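Long-range contact in protein F-112 (Sulfolobus virus-like particle ssv1, PDB 2VQC), which is essential for virus function and has a winged-helix fold, consistent with a role in binding DNA: residues 12-24 against 49-63. Sequence-based numbering, arbitrary orientation.
Sequences NSYKMAEIMYKIL and IQRALKAICERHPDE
Ile56 wedges between two tyrosines of helix 13-27, joining the first helix of this winged-helix fold to helix 43-59, the helix that leads into the wing strands 64-68 and 73-77. Its branches divide the work: CG2 lies over one face of the Tyr21 ring, 3.8 Å from the centroid and 15° off the normal, a CH-pi contact, whereas Ile56 CD1 sits over one face of the Tyr14 ring, offset toward the rim, 4.2 Å from that ring's centroid. Both rings reach Ile56 because each tyrosine has CG anti to its backbone N (chi1 near -170° in both).

One turn from each tyrosine, the small Ala17 is a knob among Ile49, Ala52, Leu53 and Ile56; its CB lies 3.5 Å from Leu53 N, and the helix axes approach to 7.9 Å at a crossing angle of -66°. In return, Ile49 fits among Ser13, Met16, Ala17 and Met20, where its CD1 meets CB of Met16, a selenomethionine.

The Tyr21 ring is also met at its edge by Cys57 SG, 5.0 Å from the centroid; that sulfur forms the disulfide to Cys64, tying the helix end to the wing, and Trp77 packs edge-to-face with the same ring. Past the ring, the Tyr21 hydroxyl donates to Glu63, whose OE2 is in a salt bridge with Lys79: Tyr21 OH lies 2.7 Å from Glu63 OE1, which accepts through its anti lone pair, the one away from OE2.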
ATOM      1  N   ASN A  12      -7.530   2.638  12.252  1.00 23.95           N
ATOM      2  CA  ASN A  12      -7.714   3.573  11.159  1.00 23.93           C
ATOM      3  C   ASN A  12      -6.916   3.127   9.931  1.00 23.89           C
ATOM      4  O   ASN A  12      -5.692   3.223   9.916  1.00 24.06           O
ATOM      5  CB  ASN A  12      -7.296   4.976  11.606  1.00 23.87           C
ATOM      6  CG  ASN A  12      -7.687   6.043  10.607  1.00 24.07           C
ATOM      7  OD1 ASN A  12      -7.307   5.982   9.438  1.00 24.26           O
ATOM      8  ND2 ASN A  12      -8.445   7.034  11.064  1.00 23.59           N
ATOM      9  N   SER A  13      -7.617   2.635   8.909  1.00 23.79           N
ATOM     10  CA  SER A  13      -6.976   2.124   7.688  1.00 23.62           C
ATOM     11  C   SER A  13      -6.072   3.152   7.022  1.00 23.38           C
ATOM     12  O   SER A  13      -5.023   2.800   6.467  1.00 23.21           O
ATOM     13  CB  SER A  13      -8.029   1.666   6.678  1.00 23.63           C
ATOM     14  OG  SER A  13      -8.684   0.491   7.120  1.00 24.50           O
ATOM     15  N   TYR A  14      -6.482   4.417   7.077  1.00 23.05           N
ATOM     16  CA  TYR A  14      -5.718   5.496   6.465  1.00 22.97           C
ATOM     17  C   TYR A  14      -4.391   5.739   7.182  1.00 22.61           C
ATOM     18  O   TYR A  14      -3.355   5.863   6.530  1.00 22.24           O
ATOM     19  CB  TYR A  14      -6.536   6.786   6.409  1.00 23.00           C
ATOM     20  CG  TYR A  14      -5.904   7.833   5.529  1.00 23.35           C
ATOM     21  CD1 TYR A  14      -6.096   7.820   4.148  1.00 23.47           C
ATOM     22  CD2 TYR A  14      -5.098   8.834   6.074  1.00 23.75           C
ATOM     23  CE1 TYR A  14      -5.508   8.778   3.334  1.00 23.43           C
ATOM     24  CE2 TYR A  14      -4.505   9.798   5.266  1.00 23.42           C
ATOM     25  CZ  TYR A  14      -4.715   9.765   3.901  1.00 23.49           C
ATOM     26  OH  TYR A  14      -4.129  10.723   3.102  1.00 23.67           O
ATOM     27  N   LYS A  15      -4.425   5.811   8.512  1.00 22.44           N
ATOM     28  CA  LYS A  15      -3.200   5.959   9.306  1.00 22.65           C
ATOM     29  C   LYS A  15      -2.217   4.810   9.059  1.00 22.72           C
ATOM     30  O   LYS A  15      -1.002   5.026   9.017  1.00 22.67           O
ATOM     31  CB  LYS A  15      -3.514   6.040  10.799  1.00 22.58           C
ATOM     32  CG  LYS A  15      -4.175   7.331  11.237  1.00 22.60           C
ATOM     33  CD  LYS A  15      -4.447   7.298  12.736  1.00 22.85           C
ATOM     34  CE  LYS A  15      -5.152   8.551  13.234  1.00 22.71           C
ATOM     35  NZ  LYS A  15      -5.471   8.436  14.684  1.00 22.80           N
HETATM   36  N   MSE A  16      -2.749   3.600   8.884  1.00 22.70           N
HETATM   37  CA  MSE A  16      -1.929   2.420   8.602  1.00 22.78           C
HETATM   38  C   MSE A  16      -1.304   2.523   7.221  1.00 22.34           C
HETATM   39  O   MSE A  16      -0.159   2.113   7.016  1.00 21.84           O
HETATM   40  CB  MSE A  16      -2.767   1.136   8.635  1.00 23.33           C
HETATM   41  CG  MSE A  16      -3.683   0.965   9.829  1.00 25.41           C
HETATM   42 SE   MSE A  16      -2.797   0.306  11.394  1.00 30.54          SE
HETATM   43  CE  MSE A  16      -1.850   1.949  11.921  1.00 30.45           C
ATOM     44  N   ALA A  17      -2.082   3.040   6.271  1.00 22.15           N
ATOM     45  CA  ALA A  17      -1.630   3.195   4.891  1.00 21.98           C
ATOM     46  C   ALA A  17      -0.519   4.229   4.777  1.00 21.85           C
ATOM     47  O   ALA A  17       0.381   4.075   3.950  1.00 21.95           O
ATOM     48  CB  ALA A  17      -2.790   3.567   3.990  1.00 22.05           C
ATOM     49  N   GLU A  18      -0.583   5.277   5.602  1.00 21.61           N
ATOM     50  CA  GLU A  18       0.486   6.283   5.666  1.00 21.47           C
ATOM     51  C   GLU A  18       1.801   5.640   6.095  1.00 21.04           C
ATOM     52  O   GLU A  18       2.865   6.002   5.598  1.00 20.81           O
ATOM     53  CB  GLU A  18       0.123   7.431   6.623  1.00 21.31           C
ATOM     54  CG  GLU A  18      -0.948   8.378   6.083  1.00 21.98           C
ATOM     55  CD  GLU A  18      -1.336   9.477   7.072  1.00 22.46           C
ATOM     56  OE1 GLU A  18      -1.587   9.166   8.258  1.00 24.72           O
ATOM     57  OE2 GLU A  18      -1.405  10.656   6.660  1.00 24.00           O
ATOM     58  N   ILE A  19       1.724   4.680   7.015  1.00 20.76           N
ATOM     59  CA  ILE A  19       2.916   3.941   7.442  1.00 20.53           C
ATOM     60  C   ILE A  19       3.478   3.173   6.247  1.00 20.25           C
ATOM     61  O   ILE A  19       4.680   3.223   5.979  1.00 20.17           O
ATOM     62  CB  ILE A  19       2.625   2.983   8.621  1.00 20.39           C
ATOM     63  CG1 ILE A  19       2.154   3.779   9.846  1.00 20.19           C
ATOM     64  CG2 ILE A  19       3.866   2.163   8.989  1.00 20.60           C
ATOM     65  CD1 ILE A  19       1.696   2.918  10.999  1.00 20.24           C
HETATM   66  N   MSE A  20       2.601   2.492   5.516  1.00 20.09           N
HETATM   67  CA  MSE A  20       3.023   1.721   4.351  1.00 20.22           C
HETATM   68  C   MSE A  20       3.586   2.615   3.246  1.00 20.12           C
HETATM   69  O   MSE A  20       4.495   2.209   2.536  1.00 20.07           O
HETATM   70  CB  MSE A  20       1.865   0.893   3.789  1.00 20.30           C
HETATM   71  CG  MSE A  20       1.306  -0.181   4.719  1.00 21.10           C
HETATM   72 SE   MSE A  20       2.623  -1.419   5.502  1.00 21.23          SE
HETATM   73  CE  MSE A  20       3.215  -0.255   6.881  1.00 24.23           C
ATOM     74  N   TYR A  21       3.051   3.825   3.108  1.00 20.04           N
ATOM     75  CA  TYR A  21       3.469   4.726   2.035  1.00 19.96           C
ATOM     76  C   TYR A  21       4.940   5.121   2.173  1.00 19.99           C
ATOM     77  O   TYR A  21       5.669   5.172   1.177  1.00 20.04           O
ATOM     78  CB  TYR A  21       2.591   5.977   1.998  1.00 19.71           C
ATOM     79  CG  TYR A  21       2.798   6.827   0.764  1.00 19.63           C
ATOM     80  CD1 TYR A  21       2.361   6.385  -0.482  1.00 19.54           C
ATOM     81  CD2 TYR A  21       3.419   8.071   0.840  1.00 19.17           C
ATOM     82  CE1 TYR A  21       2.537   7.146  -1.620  1.00 19.08           C
ATOM     83  CE2 TYR A  21       3.598   8.849  -0.298  1.00 19.31           C
ATOM     84  CZ  TYR A  21       3.150   8.375  -1.529  1.00 19.26           C
ATOM     85  OH  TYR A  21       3.311   9.118  -2.672  1.00 19.04           O
ATOM     86  N   LYS A  22       5.383   5.394   3.395  1.00 19.78           N
ATOM     87  CA  LYS A  22       6.794   5.696   3.600  1.00 20.14           C
ATOM     88  C   LYS A  22       7.684   4.451   3.567  1.00 19.89           C
ATOM     89  O   LYS A  22       8.867   4.550   3.249  1.00 19.96           O
ATOM     90  CB  LYS A  22       7.027   6.548   4.850  1.00 20.11           C
ATOM     91  CG  LYS A  22       6.688   5.930   6.157  1.00 20.64           C
ATOM     92  CD  LYS A  22       6.969   6.951   7.246  1.00 21.18           C
ATOM     93  CE  LYS A  22       6.591   6.414   8.600  1.00 22.40           C
ATOM     94  NZ  LYS A  22       6.888   7.378   9.705  1.00 22.20           N
ATOM     95  N   ILE A  23       7.114   3.284   3.856  1.00 19.92           N
ATOM     96  CA  ILE A  23       7.816   2.019   3.619  1.00 20.04           C
ATOM     97  C   ILE A  23       7.989   1.769   2.107  1.00 20.17           C
ATOM     98  O   ILE A  23       9.000   1.205   1.674  1.00 20.15           O
ATOM     99  CB  ILE A  23       7.106   0.836   4.327  1.00 19.92           C
ATOM    100  CG1 ILE A  23       7.261   0.997   5.843  1.00 19.86           C
ATOM    101  CG2 ILE A  23       7.676  -0.513   3.861  1.00 20.01           C
ATOM    102  CD1 ILE A  23       6.649  -0.111   6.676  1.00 20.10           C
ATOM    103  N   LEU A  24       7.011   2.211   1.315  1.00 20.29           N
ATOM    104  CA  LEU A  24       7.067   2.118  -0.147  1.00 20.38           C
ATOM    105  C   LEU A  24       8.246   2.918  -0.715  1.00 20.50           C
ATOM    106  O   LEU A  24       8.935   2.470  -1.637  1.00 20.52           O
ATOM    107  CB  LEU A  24       5.765   2.655  -0.762  1.00 20.43           C
ATOM    108  CG  LEU A  24       5.249   2.117  -2.107  1.00 20.24           C
ATOM    109  CD1 LEU A  24       4.455   3.214  -2.817  1.00 19.80           C
ATOM    110  CD2 LEU A  24       6.324   1.578  -3.020  1.00 19.67           C
ATOM    111  N   ILE A  49      -6.471  -1.648   4.279  1.00 23.10           N
ATOM    112  CA  ILE A  49      -5.291  -0.783   4.268  1.00 23.14           C
ATOM    113  C   ILE A  49      -4.823  -0.551   2.832  1.00 23.23           C
ATOM    114  O   ILE A  49      -4.516   0.580   2.454  1.00 23.50           O
ATOM    115  CB  ILE A  49      -4.139  -1.367   5.127  1.00 23.09           C
ATOM    116  CG1 ILE A  49      -4.545  -1.403   6.606  1.00 23.15           C
ATOM    117  CG2 ILE A  49      -2.858  -0.547   4.951  1.00 23.15           C
ATOM    118  CD1 ILE A  49      -3.607  -2.213   7.502  1.00 22.92           C
ATOM    119  N   GLN A  50      -4.783  -1.619   2.039  1.00 23.40           N
ATOM    120  CA  GLN A  50      -4.417  -1.516   0.628  1.00 23.64           C
ATOM    121  C   GLN A  50      -5.323  -0.541  -0.122  1.00 23.87           C
ATOM    122  O   GLN A  50      -4.862   0.222  -0.970  1.00 24.01           O
ATOM    123  CB  GLN A  50      -4.480  -2.884  -0.049  1.00 23.55           C
ATOM    124  CG  GLN A  50      -4.217  -2.831  -1.540  1.00 23.72           C
ATOM    125  CD  GLN A  50      -3.975  -4.192  -2.141  1.00 24.11           C
ATOM    126  OE1 GLN A  50      -2.898  -4.767  -1.982  1.00 26.09           O
ATOM    127  NE2 GLN A  50      -4.973  -4.716  -2.846  1.00 23.92           N
ATOM    128  N   ARG A  51      -6.614  -0.577   0.183  1.00 23.97           N
ATOM    129  CA  ARG A  51      -7.561   0.349  -0.428  1.00 24.20           C
ATOM    130  C   ARG A  51      -7.237   1.806  -0.066  1.00 24.09           C
ATOM    131  O   ARG A  51      -7.301   2.689  -0.925  1.00 23.69           O
ATOM    132  CB  ARG A  51      -8.990  -0.009  -0.024  1.00 24.18           C
ATOM    133  CG  ARG A  51     -10.033   0.727  -0.818  1.00 24.75           C
ATOM    134  CD  ARG A  51     -11.371   0.014  -0.783  1.00 25.14           C
ATOM    135  NE  ARG A  51     -11.982   0.006   0.548  1.00 26.08           N
ATOM    136  CZ  ARG A  51     -12.233  -1.079   1.288  1.00 26.51           C
ATOM    137  NH1 ARG A  51     -11.926  -2.306   0.863  1.00 26.62           N
ATOM    138  NH2 ARG A  51     -12.810  -0.934   2.478  1.00 26.25           N
ATOM    139  N   ALA A  52      -6.873   2.049   1.194  1.00 24.11           N
ATOM    140  CA  ALA A  52      -6.489   3.397   1.637  1.00 24.11           C
ATOM    141  C   ALA A  52      -5.126   3.809   1.061  1.00 24.14           C
ATOM    142  O   ALA A  52      -4.910   4.981   0.738  1.00 24.46           O
ATOM    143  CB  ALA A  52      -6.484   3.483   3.156  1.00 23.95           C
ATOM    144  N   LEU A  53      -4.216   2.848   0.926  1.00 24.12           N
ATOM    145  CA  LEU A  53      -2.906   3.094   0.311  1.00 24.13           C
ATOM    146  C   LEU A  53      -3.058   3.519  -1.148  1.00 24.11           C
ATOM    147  O   LEU A  53      -2.364   4.422  -1.609  1.00 24.02           O
ATOM    148  CB  LEU A  53      -2.030   1.839   0.403  1.00 24.15           C
ATOM    149  CG  LEU A  53      -0.591   1.912  -0.122  1.00 24.01           C
ATOM    150  CD1 LEU A  53       0.188   3.106   0.443  1.00 23.75           C
ATOM    151  CD2 LEU A  53       0.122   0.613   0.206  1.00 23.85           C
ATOM    152  N   LYS A  54      -3.970   2.865  -1.863  1.00 24.06           N
ATOM    153  CA  LYS A  54      -4.289   3.231  -3.241  1.00 24.24           C
ATOM    154  C   LYS A  54      -4.787   4.679  -3.332  1.00 24.28           C
ATOM    155  O   LYS A  54      -4.414   5.412  -4.256  1.00 24.19           O
ATOM    156  CB  LYS A  54      -5.328   2.254  -3.811  1.00 24.26           C
ATOM    157  CG  LYS A  54      -5.668   2.440  -5.284  1.00 24.32           C
ATOM    158  CD  LYS A  54      -6.723   1.431  -5.720  1.00 24.69           C
ATOM    159  CE  LYS A  54      -7.330   1.781  -7.075  1.00 25.18           C
ATOM    160  NZ  LYS A  54      -6.361   1.620  -8.196  1.00 26.11           N
ATOM    161  N   ALA A  55      -5.614   5.092  -2.371  1.00 24.41           N
ATOM    162  CA  ALA A  55      -6.118   6.468  -2.328  1.00 24.65           C
ATOM    163  C   ALA A  55      -4.981   7.475  -2.108  1.00 24.81           C
ATOM    164  O   ALA A  55      -4.952   8.517  -2.759  1.00 24.75           O
ATOM    165  CB  ALA A  55      -7.193   6.623  -1.256  1.00 24.59           C
ATOM    166  N   ILE A  56      -4.042   7.150  -1.218  1.00 24.99           N
ATOM    167  CA  ILE A  56      -2.870   8.010  -0.972  1.00 25.06           C
ATOM    168  C   ILE A  56      -1.987   8.128  -2.221  1.00 25.16           C
ATOM    169  O   ILE A  56      -1.534   9.222  -2.558  1.00 24.97           O
ATOM    170  CB  ILE A  56      -2.009   7.503   0.215  1.00 24.88           C
ATOM    171  CG1 ILE A  56      -2.787   7.622   1.529  1.00 24.74           C
ATOM    172  CG2 ILE A  56      -0.700   8.300   0.316  1.00 25.01           C
ATOM    173  CD1 ILE A  56      -2.145   6.892   2.700  1.00 24.93           C
ATOM    174  N   CYS A  57      -1.748   7.006  -2.897  1.00 25.39           N
ATOM    175  CA  CYS A  57      -0.948   7.005  -4.130  1.00 25.67           C
ATOM    176  C   CYS A  57      -1.562   7.863  -5.238  1.00 25.61           C
ATOM    177  O   CYS A  57      -0.848   8.558  -5.962  1.00 25.30           O
ATOM    178  CB  CYS A  57      -0.739   5.580  -4.636  1.00 25.69           C
ATOM    179  SG  CYS A  57       0.594   4.740  -3.775  1.00 27.55           S
ATOM    180  N   GLU A  58      -2.884   7.805  -5.362  1.00 25.83           N
ATOM    181  CA  GLU A  58      -3.608   8.591  -6.358  1.00 26.26           C
ATOM    182  C   GLU A  58      -3.534  10.096  -6.080  1.00 26.50           C
ATOM    183  O   GLU A  58      -3.681  10.899  -7.002  1.00 26.97           O
ATOM    184  CB  GLU A  58      -5.063   8.109  -6.469  1.00 26.15           C
ATOM    185  CG  GLU A  58      -5.173   6.750  -7.176  1.00 26.61           C
ATOM    186  CD  GLU A  58      -6.537   6.086  -7.047  1.00 26.92           C
ATOM    187  OE1 GLU A  58      -7.166   6.172  -5.969  1.00 28.41           O
ATOM    188  OE2 GLU A  58      -6.973   5.450  -8.030  1.00 27.58           O
ATOM    189  N   ARG A  59      -3.286  10.477  -4.825  1.00 26.62           N
ATOM    190  CA  ARG A  59      -3.045  11.885  -4.482  1.00 26.66           C
ATOM    191  C   ARG A  59      -1.650  12.365  -4.890  1.00 26.78           C
ATOM    192  O   ARG A  59      -1.403  13.574  -4.950  1.00 26.82           O
ATOM    193  CB  ARG A  59      -3.255  12.122  -2.985  1.00 26.55           C
ATOM    194  CG  ARG A  59      -4.682  11.902  -2.553  1.00 26.63           C
ATOM    195  CD  ARG A  59      -4.835  11.836  -1.044  1.00 27.00           C
ATOM    196  NE  ARG A  59      -6.182  11.395  -0.677  1.00 27.34           N
ATOM    197  CZ  ARG A  59      -6.707  11.464   0.544  1.00 27.54           C
ATOM    198  NH1 ARG A  59      -6.014  11.966   1.561  1.00 27.60           N
ATOM    199  NH2 ARG A  59      -7.948  11.033   0.746  1.00 27.93           N
ATOM    200  N   HIS A  60      -0.743  11.424  -5.159  1.00 26.88           N
ATOM    201  CA  HIS A  60       0.637  11.743  -5.530  1.00 26.89           C
ATOM    202  C   HIS A  60       1.084  10.908  -6.730  1.00 26.97           C
ATOM    203  O   HIS A  60       1.971  10.059  -6.609  1.00 27.09           O
ATOM    204  CB  HIS A  60       1.563  11.486  -4.344  1.00 26.87           C
ATOM    205  CG  HIS A  60       1.175  12.230  -3.108  1.00 26.64           C
ATOM    206  ND1 HIS A  60       0.595  11.615  -2.020  1.00 26.78           N
ATOM    207  CD2 HIS A  60       1.269  13.543  -2.792  1.00 26.87           C
ATOM    208  CE1 HIS A  60       0.358  12.515  -1.082  1.00 26.89           C
ATOM    209  NE2 HIS A  60       0.757  13.693  -1.526  1.00 26.68           N
ATOM    210  N   PRO A  61       0.476  11.154  -7.902  1.00 27.03           N
ATOM    211  CA  PRO A  61       0.774  10.329  -9.079  1.00 27.11           C
ATOM    212  C   PRO A  61       2.193  10.527  -9.628  1.00 27.09           C
ATOM    213  O   PRO A  61       2.675   9.691 -10.401  1.00 26.91           O
ATOM    214  CB  PRO A  61      -0.275  10.785 -10.098  1.00 27.10           C
ATOM    215  CG  PRO A  61      -0.616  12.174  -9.693  1.00 26.92           C
ATOM    216  CD  PRO A  61      -0.498  12.219  -8.205  1.00 26.94           C
ATOM    217  N   ASP A  62       2.841  11.624  -9.236  1.00 27.09           N
ATOM    218  CA  ASP A  62       4.249  11.868  -9.579  1.00 27.30           C
ATOM    219  C   ASP A  62       5.243  11.077  -8.713  1.00 27.14           C
ATOM    220  O   ASP A  62       6.423  10.999  -9.053  1.00 27.09           O
ATOM    221  CB  ASP A  62       4.571  13.367  -9.497  1.00 27.39           C
ATOM    222  CG  ASP A  62       4.356  13.940  -8.106  1.00 27.99           C
ATOM    223  OD1 ASP A  62       3.277  13.697  -7.519  1.00 29.16           O
ATOM    224  OD2 ASP A  62       5.263  14.639  -7.605  1.00 28.99           O
ATOM    225  N   GLU A  63       4.768  10.511  -7.600  1.00 27.31           N
ATOM    226  CA  GLU A  63       5.608   9.728  -6.676  1.00 27.36           C
ATOM    227  C   GLU A  63       5.293   8.237  -6.715  1.00 27.61           C
ATOM    228  O   GLU A  63       6.195   7.403  -6.653  1.00 27.47           O
ATOM    229  CB  GLU A  63       5.401  10.195  -5.233  1.00 27.33           C
ATOM    230  CG  GLU A  63       5.726  11.653  -4.968  1.00 27.33           C
ATOM    231  CD  GLU A  63       5.522  12.044  -3.510  1.00 27.18           C
ATOM    232  OE1 GLU A  63       4.865  11.286  -2.763  1.00 26.26           O
ATOM    233  OE2 GLU A  63       6.021  13.115  -3.107  1.00 28.11           O
TER